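Local coordinates for glycosyl transferase family 8 (Streptococcus pneumoniae, PDB 5GVV), which transfers galactose from UDP-galactose to the terminal glucose of the already glycosylated serine-rich repeat protein PsrP, the third step of its O-glycosylation, at residues 212-215 / 216-219; 220-223 / 224-228; 282-286 / 287-291; 297-300 / 301-304. One frame throughout, in Å; residues are numbered along the deposited sequence.

The four contacts are local, each within one continuous run of residues, and follow in series along the chain; none nests in or crosses another. Contact 1 (212-219) closes a short 3-10 turn in the surface loop after helix 203-208. Contact 2 (220-228) continues from it without a break and carries the chain into strand 225-227 at the manganese site of the catalytic domain. On the opposite side of the chain's centre, contact 3 (282-291) closes the loop leaving strand 278-283, and contact 4 (297-304) turns the chain from helix 292-298 into strand 302-307. Contacts 3 and 4, with centres about 16 Å apart, thus mark the two loops of one beta-alpha-beta unit in the parallel sheet.

Contact 1 of 4, residues 212-215 / 216-219; sequences QFIF and DIPL
Phe-213 and Asp-216 set their side chains askew to one another, the plane of the ring turned 65° from that of the carboxylate. The touch is made by a single carboxylate oxygen, OD2 of Asp-216, which comes obliquely to 3.6 Å from CD1 of Phe-213. Both side chains hold their CG beside the backbone N, anti to the carbonyl carbon (chi1 -63° and -67°), and from these positions the carboxylate can reach the ring. Over one face of the Phe-213 ring lies the aliphatic part of Gln-212, displaced toward the rim. What brings the residues together is a short 3-10 turn in the loop that leaves helix 203-208 of this GT-A glycosyltransferase: Asp-216 N donates to Phe-213 O at 3.0 Å. A weak bond follows one residue on, with Ile-217 N 3.3 Å from Ile-214 O. CG1 of Ile-217 also lies 3.3 Å from Ile-214 O. Beyond it the two isoleucines barely meet, CD1 of Ile-214 standing 4.4 Å from CD1 of Ile-217, although both rest on Phe-135. Phe-215 turns the other way and is buried against Ala-206 and Ala-207 of helix 203-208, while Gln-338 of the second subunit packs on it. The carbonyl oxygen of Gln-212 lies in the plane of the Phe-215 ring, at its edge. Where the chain leaves the turn, one water donates to Phe-215 O at 2.9 Å and to Ile-217 O at 3.0 Å, bridging the two carbonyls.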
loop_
_atom_site.group_PDB
_atom_site.type_symbol
_atom_site.label_atom_id
_atom_site.label_comp_id
_atom_site.label_asym_id
_atom_site.label_seq_id
_atom_site.Cartn_x
_atom_site.Cartn_y
_atom_site.Cartn_z
ATOM N N GLN A 212 -22.334 19.213 -20.140
ATOM C CA GLN A 212 -22.997 19.673 -18.914
ATOM C C GLN A 212 -23.943 18.663 -18.262
ATOM O O GLN A 212 -24.064 18.624 -17.035
ATOM C CB GLN A 212 -23.751 20.982 -19.180
ATOM C CG GLN A 212 -24.805 20.868 -20.273
ATOM C CD GLN A 212 -25.491 22.185 -20.575
ATOM O OE1 GLN A 212 -26.052 22.825 -19.685
ATOM N NE2 GLN A 212 -25.455 22.593 -21.841
ATOM N N PHE A 213 -24.600 17.840 -19.070
ATOM C CA PHE A 213 -25.636 16.949 -18.554
ATOM C C PHE A 213 -25.090 15.693 -17.870
ATOM O O PHE A 213 -25.824 14.994 -17.166
ATOM C CB PHE A 213 -26.614 16.585 -19.669
ATOM C CG PHE A 213 -27.352 17.768 -20.221
ATOM C CD1 PHE A 213 -28.341 18.386 -19.471
ATOM C CD2 PHE A 213 -27.044 18.277 -21.476
ATOM C CE1 PHE A 213 -29.026 19.490 -19.968
ATOM C CE2 PHE A 213 -27.723 19.376 -21.986
ATOM C CZ PHE A 213 -28.715 19.985 -21.228
ATOM N N ILE A 214 -23.809 15.406 -18.081
ATOM C CA ILE A 214 -23.153 14.310 -17.376
ATOM C C ILE A 214 -23.265 14.552 -15.874
ATOM O O ILE A 214 -23.451 13.613 -15.085
ATOM C CB ILE A 214 -21.661 14.194 -17.775
ATOM C CG1 ILE A 214 -21.520 13.751 -19.235
ATOM C CG2 ILE A 214 -20.909 13.247 -16.831
ATOM C CD1 ILE A 214 -22.079 12.373 -19.512
ATOM N N PHE A 215 -23.170 15.823 -15.491
ATOM C CA PHE A 215 -23.185 16.216 -14.086
ATOM C C PHE A 215 -24.590 16.277 -13.496
ATOM O O PHE A 215 -24.755 16.513 -12.295
ATOM C CB PHE A 215 -22.462 17.556 -13.900
ATOM C CG PHE A 215 -21.009 17.506 -14.276
ATOM C CD1 PHE A 215 -20.064 17.051 -13.366
ATOM C CD2 PHE A 215 -20.587 17.892 -15.544
ATOM C CE1 PHE A 215 -18.722 16.987 -13.710
ATOM C CE2 PHE A 215 -19.245 17.830 -15.895
ATOM C CZ PHE A 215 -18.312 17.376 -14.978
ATOM N N ASP A 216 -25.597 16.064 -14.339
ATOM C CA ASP A 216 -26.980 16.009 -13.875
ATOM C C ASP A 216 -27.436 14.562 -13.668
ATOM O O ASP A 216 -28.550 14.308 -13.209
ATOM C CB ASP A 216 -27.909 16.737 -14.853
ATOM C CG ASP A 216 -27.657 18.232 -14.894
ATOM O OD1 ASP A 216 -27.236 18.797 -13.862
ATOM O OD2 ASP A 216 -27.882 18.848 -15.959
ATOM N N ILE A 217 -26.574 13.610 -14.015
ATOM C CA ILE A 217 -26.867 12.207 -13.761
ATOM C C ILE A 217 -26.811 11.962 -12.253
ATOM O O ILE A 217 -25.824 12.303 -11.603
ATOM C CB ILE A 217 -25.890 11.271 -14.510
ATOM C CG1 ILE A 217 -25.858 11.622 -16.001
ATOM C CG2 ILE A 217 -26.278 9.809 -14.318
ATOM C CD1 ILE A 217 -25.094 10.621 -16.861
ATOM N N PRO A 218 -27.887 11.384 -11.692
ATOM C CA PRO A 218 -28.041 11.166 -10.246
ATOM C C PRO A 218 -26.944 10.287 -9.640
ATOM O O PRO A 218 -26.573 9.272 -10.239
ATOM C CB PRO A 218 -29.392 10.445 -10.149
ATOM C CG PRO A 218 -30.143 10.881 -11.375
ATOM C CD PRO A 218 -29.088 10.972 -12.443
ATOM N N LEU A 219 -26.460 10.667 -8.458
ATOM C CA LEU A 219 -25.427 9.911 -7.753
ATOM C C LEU A 219 -25.959 9.335 -6.434
ATOM O O LEU A 219 -25.241 8.629 -5.714
ATOM C CB LEU A 219 -24.207 10.794 -7.484
ATOM C CG LEU A 219 -23.571 11.499 -8.683
ATOM C CD1 LEU A 219 -22.394 12.364 -8.254
ATOM C CD2 LEU A 219 -23.135 10.501 -9.736
HETATM O O HOH W 1 -25.763 14.895 -10.087
#

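Contact 2 of 4, residues 220-223 / 224-228; sequences EPLP and LILHY. With MN (manganese (II) ion), chain C.
From Pro-223 to Leu-224 the backbone changes from an extended conformation to a helical one (phi/psi -60°/-34° at Leu-224), a single kink before it straightens into strand 225-227. That strand pairs antiparallel with 109-111, just beyond the two aspartates of the DxD motif, Asp-106 and Asp-108, and through His-227 it contributes to the metal site of the GT-A fold. At the kink the hydroxyl of Thr-112 is hydrogen-bonded to Pro-223 O. Across the bend the side chains meet through apolar carbon alone. Leu-226 keeps CG beside its backbone N (chi1 -69°), and its end thereby reaches back along the chain to the loop. There its two methyls divide the work: CD2 of Leu-226 crosses the proline side chain at a slant, 3.9 Å from CD of Pro-223 and 4.1 Å from CG of the same residue, while CD1 approaches CG of Leu-222 more loosely at 4.4 Å. Val-246 of helix 244-251 also packs on Leu-226. Strand alternation sends the neighbouring His-227 to the opposite side, where its imidazole is gripped at both nitrogens. ND1 is hydrogen-bonded to Asn-197 OD1, a second-shell link that fixes the rotation of the ring and leaves NE2 to the metal. Asp-106 and Asp-108 bind the same manganese ion, and UDP touches the histidine. NE2 of His-227 stands 2.1 Å from manganese, with CD2 and CE1 of that imidazole each 3.1 Å from the ion, so that the metal lies on the outward axis of the ring.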
loop_
_atom_site.group_PDB
_atom_site.type_symbol
_atom_site.label_atom_id
_atom_site.label_comp_id
_atom_site.label_asym_id
_atom_site.label_seq_id
_atom_site.Cartn_x
_atom_site.Cartn_y
_atom_site.Cartn_z
ATOM N N GLU A 220 -27.213 9.660 -6.122
ATOM C CA GLU A 220 -27.906 9.100 -4.965
ATOM C C GLU A 220 -29.100 8.306 -5.465
ATOM O O GLU A 220 -29.998 8.866 -6.092
ATOM C CB GLU A 220 -28.377 10.203 -4.009
ATOM C CG GLU A 220 -27.418 10.492 -2.852
ATOM C CD GLU A 220 -27.302 9.326 -1.882
ATOM O OE1 GLU A 220 -26.208 9.127 -1.309
ATOM O OE2 GLU A 220 -28.312 8.610 -1.690
ATOM N N PRO A 221 -29.112 6.993 -5.208
ATOM C CA PRO A 221 -28.081 6.232 -4.495
ATOM C C PRO A 221 -26.870 5.983 -5.386
ATOM O O PRO A 221 -26.961 6.158 -6.605
ATOM C CB PRO A 221 -28.784 4.910 -4.198
ATOM C CG PRO A 221 -29.738 4.742 -5.344
ATOM C CD PRO A 221 -30.223 6.133 -5.658
ATOM N N LEU A 222 -25.748 5.613 -4.779
ATOM C CA LEU A 222 -24.526 5.312 -5.520
ATOM C C LEU A 222 -24.759 4.266 -6.600
ATOM O O LEU A 222 -25.486 3.293 -6.380
ATOM C CB LEU A 222 -23.445 4.807 -4.562
ATOM C CG LEU A 222 -22.282 5.711 -4.147
ATOM C CD1 LEU A 222 -22.560 7.159 -4.448
ATOM C CD2 LEU A 222 -21.932 5.508 -2.666
ATOM N N PRO A 223 -24.150 4.466 -7.780
ATOM C CA PRO A 223 -24.169 3.406 -8.793
ATOM C C PRO A 223 -23.451 2.173 -8.244
ATOM O O PRO A 223 -22.536 2.326 -7.427
ATOM C CB PRO A 223 -23.375 4.018 -9.949
ATOM C CG PRO A 223 -23.556 5.511 -9.781
ATOM C CD PRO A 223 -23.552 5.719 -8.285
ATOM N N LEU A 224 -23.868 0.981 -8.662
ATOM C CA LEU A 224 -23.302 -0.255 -8.122
ATOM C C LEU A 224 -21.799 -0.377 -8.364
ATOM O O LEU A 224 -21.073 -0.942 -7.533
ATOM C CB LEU A 224 -24.047 -1.483 -8.662
ATOM C CG LEU A 224 -25.385 -1.768 -7.982
ATOM C CD1 LEU A 224 -26.203 -2.830 -8.712
ATOM C CD2 LEU A 224 -25.146 -2.184 -6.547
ATOM N N ILE A 225 -21.322 0.143 -9.493
ATOM C CA ILE A 225 -19.885 0.119 -9.760
ATOM C C ILE A 225 -19.346 1.489 -10.179
ATOM O O ILE A 225 -19.755 2.040 -11.204
ATOM C CB ILE A 225 -19.501 -0.968 -10.789
ATOM C CG1 ILE A 225 -19.861 -2.354 -10.245
ATOM C CG2 ILE A 225 -18.010 -0.896 -11.094
ATOM C CD1 ILE A 225 -19.404 -3.535 -11.107
ATOM N N LEU A 226 -18.432 2.030 -9.372
ATOM C CA LEU A 226 -17.810 3.326 -9.649
ATOM C C LEU A 226 -16.427 3.129 -10.246
ATOM O O LEU A 226 -15.547 2.573 -9.589
ATOM C CB LEU A 226 -17.666 4.137 -8.361
ATOM C CG LEU A 226 -18.919 4.677 -7.689
ATOM C CD1 LEU A 226 -18.555 5.371 -6.390
ATOM C CD2 LEU A 226 -19.645 5.633 -8.623
ATOM N N HIS A 227 -16.223 3.618 -11.467
ATOM C CA HIS A 227 -14.958 3.421 -12.172
ATOM C C HIS A 227 -14.203 4.743 -12.300
ATOM O O HIS A 227 -14.625 5.649 -13.030
ATOM C CB HIS A 227 -15.216 2.812 -13.556
ATOM C CG HIS A 227 -13.988 2.296 -14.234
ATOM N ND1 HIS A 227 -14.014 1.715 -15.488
ATOM C CD2 HIS A 227 -12.692 2.253 -13.832
ATOM C CE1 HIS A 227 -12.794 1.346 -15.827
ATOM N NE2 HIS A 227 -11.970 1.664 -14.842
ATOM N N TYR A 228 -13.089 4.857 -11.582
ATOM C CA TYR A 228 -12.297 6.080 -11.614
ATOM C C TYR A 228 -11.288 6.080 -12.762
ATOM O O TYR A 228 -10.071 6.067 -12.533
ATOM C CB TYR A 228 -11.577 6.280 -10.278
ATOM C CG TYR A 228 -12.514 6.450 -9.104
ATOM C CD1 TYR A 228 -12.978 7.706 -8.740
ATOM C CD2 TYR A 228 -12.926 5.355 -8.358
ATOM C CE1 TYR A 228 -13.827 7.867 -7.667
ATOM C CE2 TYR A 228 -13.783 5.501 -7.290
ATOM C CZ TYR A 228 -14.230 6.760 -6.950
ATOM O OH TYR A 228 -15.081 6.909 -5.880
HETATM MN MN MN C . -9.865 1.406 -14.848
#

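Contact 3 of 4, residues 282-286 / 287-291; sequences NLTNS and WCVEK
Thr-284 leans on Val-289 across the loop, and its side chain divides at CB between an apolar and a polar task. CB itself lies 4.1 Å from CG2 of Val-289. The methyl branch, Thr-284 CG2, meets that same valine methyl at 4.0 Å, the two side chains running obliquely past each other, and Leu-316 of helix 314-317 packs on both residues. The hydroxyl branch takes the position opposite the backbone N (chi1 179°), which carries OG1 forward along the loop to donate to Ser-286 O at 2.7 Å, tilted 24° from the carbonyl plane. This loop follows strand 278-283 of a parallel, Rossmann-like sheet and leads to helix 292-298, the first half of a beta-alpha-beta unit. Val-289 has a further contact, with the strand residue Asn-282: CG1 of the valine faces OD1 of Asn-282 at 4.0 Å, the two side chains coming from opposite directions. That amide oxygen is buried without a polar partner, whereas ND2 of Asn-282 is bonded to Leu-347 O and Asn-350 OD1, which hold the amide in place. Further along the loop, CB of Cys-288 lies over one face of the Trp-287 indole, offset toward its rim. Lys-291, with positive phi, occupies the N-cap of helix 292-298, and its NZ forms a salt bridge of 2.8 Å with OE2 of Glu-290, met nearly head-on along the C-O bond.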
loop_
_atom_site.group_PDB
_atom_site.type_symbol
_atom_site.label_atom_id
_atom_site.label_comp_id
_atom_site.label_asym_id
_atom_site.label_seq_id
_atom_site.Cartn_x
_atom_site.Cartn_y
_atom_site.Cartn_z
ATOM N N ASN A 282 16.054 -27.404 -0.169
ATOM C CA ASN A 282 16.982 -27.806 -1.218
ATOM C C ASN A 282 17.777 -26.598 -1.680
ATOM O O ASN A 282 17.256 -25.484 -1.706
ATOM C CB ASN A 282 16.248 -28.429 -2.407
ATOM C CG ASN A 282 17.157 -28.628 -3.613
ATOM O OD1 ASN A 282 17.120 -27.849 -4.566
ATOM N ND2 ASN A 282 17.992 -29.662 -3.564
ATOM N N LEU A 283 19.039 -26.822 -2.028
ATOM C CA LEU A 283 19.890 -25.780 -2.582
ATOM C C LEU A 283 20.191 -26.153 -4.024
ATOM O O LEU A 283 20.756 -27.219 -4.289
ATOM C CB LEU A 283 21.195 -25.685 -1.781
ATOM C CG LEU A 283 22.341 -24.847 -2.350
ATOM C CD1 LEU A 283 22.079 -23.358 -2.189
ATOM C CD2 LEU A 283 23.658 -25.226 -1.683
ATOM N N THR A 284 19.810 -25.290 -4.958
ATOM C CA THR A 284 20.046 -25.555 -6.373
ATOM C C THR A 284 20.821 -24.411 -7.008
ATOM O O THR A 284 20.772 -23.279 -6.528
ATOM C CB THR A 284 18.715 -25.721 -7.136
ATOM O OG1 THR A 284 18.977 -25.964 -8.525
ATOM C CG2 THR A 284 17.863 -24.461 -7.008
ATOM N N ASN A 285 21.544 -24.699 -8.082
ATOM C CA ASN A 285 22.085 -23.630 -8.910
ATOM C C ASN A 285 21.435 -23.683 -10.288
ATOM O O ASN A 285 21.636 -22.800 -11.127
ATOM C CB ASN A 285 23.608 -23.723 -9.014
ATOM C CG ASN A 285 24.247 -22.391 -9.363
ATOM O OD1 ASN A 285 24.755 -22.199 -10.470
ATOM N ND2 ASN A 285 24.208 -21.454 -8.420
ATOM N N SER A 286 20.632 -24.724 -10.499
ATOM C CA SER A 286 19.987 -24.963 -11.787
ATOM C C SER A 286 18.483 -24.704 -11.725
ATOM O O SER A 286 17.905 -24.618 -10.642
ATOM C CB SER A 286 20.248 -26.398 -12.243
ATOM O OG SER A 286 19.751 -27.339 -11.301
ATOM N N TRP A 287 17.858 -24.587 -12.892
ATOM C CA TRP A 287 16.422 -24.348 -12.969
ATOM C C TRP A 287 15.624 -25.587 -12.595
ATOM O O TRP A 287 14.533 -25.480 -12.029
ATOM C CB TRP A 287 16.024 -23.878 -14.371
ATOM C CG TRP A 287 16.257 -24.903 -15.425
ATOM C CD1 TRP A 287 17.415 -25.121 -16.108
ATOM C CD2 TRP A 287 15.311 -25.857 -15.920
ATOM N NE1 TRP A 287 17.251 -26.157 -16.997
ATOM C CE2 TRP A 287 15.965 -26.627 -16.901
ATOM C CE3 TRP A 287 13.975 -26.142 -15.622
ATOM C CZ2 TRP A 287 15.329 -27.659 -17.592
ATOM C CZ3 TRP A 287 13.344 -27.166 -16.311
ATOM C CH2 TRP A 287 14.018 -27.910 -17.283
ATOM N N CYS A 288 16.156 -26.765 -12.910
ATOM C CA CYS A 288 15.387 -27.985 -12.690
ATOM C C CYS A 288 15.607 -28.615 -11.325
ATOM O O CYS A 288 16.638 -29.244 -11.060
ATOM C CB CYS A 288 15.626 -29.018 -13.788
ATOM S SG CYS A 288 14.408 -30.368 -13.741
ATOM N N VAL A 289 14.619 -28.421 -10.460
ATOM C CA VAL A 289 14.520 -29.145 -9.206
ATOM C C VAL A 289 13.516 -30.256 -9.497
ATOM O O VAL A 289 12.366 -29.976 -9.843
ATOM C CB VAL A 289 14.027 -28.217 -8.079
ATOM C CG1 VAL A 289 13.958 -28.953 -6.758
ATOM C CG2 VAL A 289 14.948 -27.009 -7.958
ATOM N N GLU A 290 13.965 -31.508 -9.401
ATOM C CA GLU A 290 13.176 -32.653 -9.859
ATOM C C GLU A 290 11.819 -32.785 -9.181
ATOM O O GLU A 290 11.738 -32.944 -7.963
ATOM C CB GLU A 290 13.967 -33.958 -9.697
ATOM C CG GLU A 290 13.246 -35.191 -10.229
ATOM C CD GLU A 290 13.182 -35.222 -11.742
ATOM O OE1 GLU A 290 14.154 -34.773 -12.385
ATOM O OE2 GLU A 290 12.160 -35.694 -12.289
ATOM N N LYS A 291 10.763 -32.702 -9.988
ATOM C CA LYS A 291 9.392 -32.919 -9.530
ATOM C C LYS A 291 8.897 -31.936 -8.466
ATOM O O LYS A 291 7.914 -32.229 -7.780
ATOM C CB LYS A 291 9.224 -34.357 -9.023
ATOM C CG LYS A 291 9.351 -35.406 -10.104
ATOM C CD LYS A 291 8.242 -35.264 -11.128
ATOM C CE LYS A 291 8.292 -36.391 -12.159
ATOM N NZ LYS A 291 9.564 -36.405 -12.928
#

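Contact 4 of 4, residues 297-300 / 301-304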
loop_
_atom_site.group_PDB
_atom_site.type_symbol
_atom_site.label_atom_id
_atom_site.label_comp_id
_atom_site.label_asym_id
_atom_site.label_seq_id
_atom_site.Cartn_x
_atom_site.Cartn_y
_atom_site.Cartn_z
ATOM N N GLU A 297 2.285 -29.497 -5.119
ATOM C CA GLU A 297 0.860 -29.745 -5.333
ATOM C C GLU A 297 0.337 -30.820 -4.386
ATOM O O GLU A 297 -0.742 -30.681 -3.808
ATOM C CB GLU A 297 0.602 -30.173 -6.787
ATOM C CG GLU A 297 0.752 -29.058 -7.818
ATOM C CD GLU A 297 0.765 -29.566 -9.252
ATOM O OE1 GLU A 297 0.377 -28.792 -10.152
ATOM O OE2 GLU A 297 1.173 -30.725 -9.479
ATOM N N GLN A 298 1.118 -31.885 -4.220
ATOM C CA GLN A 298 0.701 -33.045 -3.434
ATOM C C GLN A 298 0.852 -32.869 -1.925
ATOM O O GLN A 298 0.190 -33.564 -1.147
ATOM C CB GLN A 298 1.502 -34.279 -3.864
ATOM C CG GLN A 298 1.225 -34.729 -5.293
ATOM C CD GLN A 298 -0.199 -35.204 -5.475
ATOM O OE1 GLN A 298 -0.659 -36.092 -4.759
ATOM N NE2 GLN A 298 -0.910 -34.608 -6.424
ATOM N N LEU A 299 1.725 -31.955 -1.511
ATOM C CA LEU A 299 2.044 -31.801 -0.092
ATOM C C LEU A 299 1.836 -30.373 0.420
ATOM O O LEU A 299 2.800 -29.700 0.795
ATOM C CB LEU A 299 3.484 -32.259 0.178
ATOM C CG LEU A 299 3.785 -33.747 -0.032
ATOM C CD1 LEU A 299 5.225 -33.985 -0.497
ATOM C CD2 LEU A 299 3.510 -34.531 1.240
ATOM N N PRO A 300 0.571 -29.911 0.463
ATOM C CA PRO A 300 0.284 -28.537 0.906
ATOM C C PRO A 300 0.689 -28.304 2.357
ATOM O O PRO A 300 0.836 -27.156 2.780
ATOM C CB PRO A 300 -1.242 -28.444 0.781
ATOM C CG PRO A 300 -1.721 -29.863 0.875
ATOM C CD PRO A 300 -0.666 -30.661 0.169
ATOM N N GLU A 301 0.860 -29.387 3.110
ATOM C CA GLU A 301 1.201 -29.283 4.522
ATOM C C GLU A 301 2.714 -29.331 4.756
ATOM O O GLU A 301 3.174 -29.334 5.900
ATOM C CB GLU A 301 0.506 -30.389 5.315
ATOM C CG GLU A 301 1.122 -31.772 5.139
ATOM C CD GLU A 301 0.527 -32.560 3.987
ATOM O OE1 GLU A 301 0.366 -32.000 2.883
ATOM O OE2 GLU A 301 0.227 -33.753 4.189
ATOM N N VAL A 302 3.481 -29.377 3.670
ATOM C CA VAL A 302 4.931 -29.243 3.751
ATOM C C VAL A 302 5.329 -27.873 3.217
ATOM O O VAL A 302 4.848 -27.448 2.163
ATOM C CB VAL A 302 5.645 -30.322 2.920
ATOM C CG1 VAL A 302 7.142 -30.122 2.970
ATOM C CG2 VAL A 302 5.295 -31.699 3.432
ATOM N N HIS A 303 6.191 -27.177 3.951
ATOM C CA HIS A 303 6.743 -25.909 3.487
ATOM C C HIS A 303 8.108 -26.169 2.860
ATOM O O HIS A 303 9.064 -26.547 3.555
ATOM C CB HIS A 303 6.858 -24.926 4.658
ATOM C CG HIS A 303 7.227 -23.530 4.256
ATOM N ND1 HIS A 303 7.286 -22.487 5.157
ATOM C CD2 HIS A 303 7.557 -23.002 3.052
ATOM C CE1 HIS A 303 7.635 -21.381 4.527
ATOM N NE2 HIS A 303 7.812 -21.667 3.249
ATOM N N PHE A 304 8.195 -25.981 1.548
ATOM C CA PHE A 304 9.445 -26.208 0.833
ATOM C C PHE A 304 10.241 -24.918 0.747
ATOM O O PHE A 304 9.689 -23.857 0.438
ATOM C CB PHE A 304 9.174 -26.698 -0.589
ATOM C CG PHE A 304 8.379 -27.965 -0.663
ATOM C CD1 PHE A 304 9.017 -29.192 -0.796
ATOM C CD2 PHE A 304 6.990 -27.928 -0.639
ATOM C CE1 PHE A 304 8.280 -30.372 -0.888
ATOM C CE2 PHE A 304 6.245 -29.098 -0.725
ATOM C CZ PHE A 304 6.894 -30.322 -0.848
#
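Leu-299 and Val-302 are joined across a type I beta turn that begins just after Gln-298, the last residue of helix 292-298. The carbonyl oxygen of Gln-298 receives a weak hydrogen bond from Arg-402. Leu-299 is the first to leave helical geometry, and the turn it opens is closed by a bond of 3.0 Å from Val-302 N to Leu-299 O with an N-H...O angle of 162°. Its side chain then meets two partners in different ways. Alongside Val-302, and pointing the same way, it brings CB to 3.8 Å from CG2 of that valine. Against Phe-304 it stands at about a right angle, CD1 touching CZ of the ring at 4.0 Å. CG1 of Val-302 sits 3.8 Å above the centre of one face of the Phe-304 ring. Pro-300 follows at the exposed corner of the turn. Beside it Glu-301 folds back, CG wedged between the backbone N and the carbonyl carbon (chi1 75°) and the chain bent again at the next bond (chi2 -90°), which lays OE1 3.2 Å from CD of Pro-300. The other oxygen, OE2, forms a salt bridge with Arg-402 NE. This turn is the second loop of a beta-alpha-beta crossover: Leu-299 and Val-302 pack against Ile-401 of helix 395-402, while Phe-304 touches Cys-280 of the adjacent parallel strand 278-283 and also Ile-292 and Leu-295 of the crossover helix.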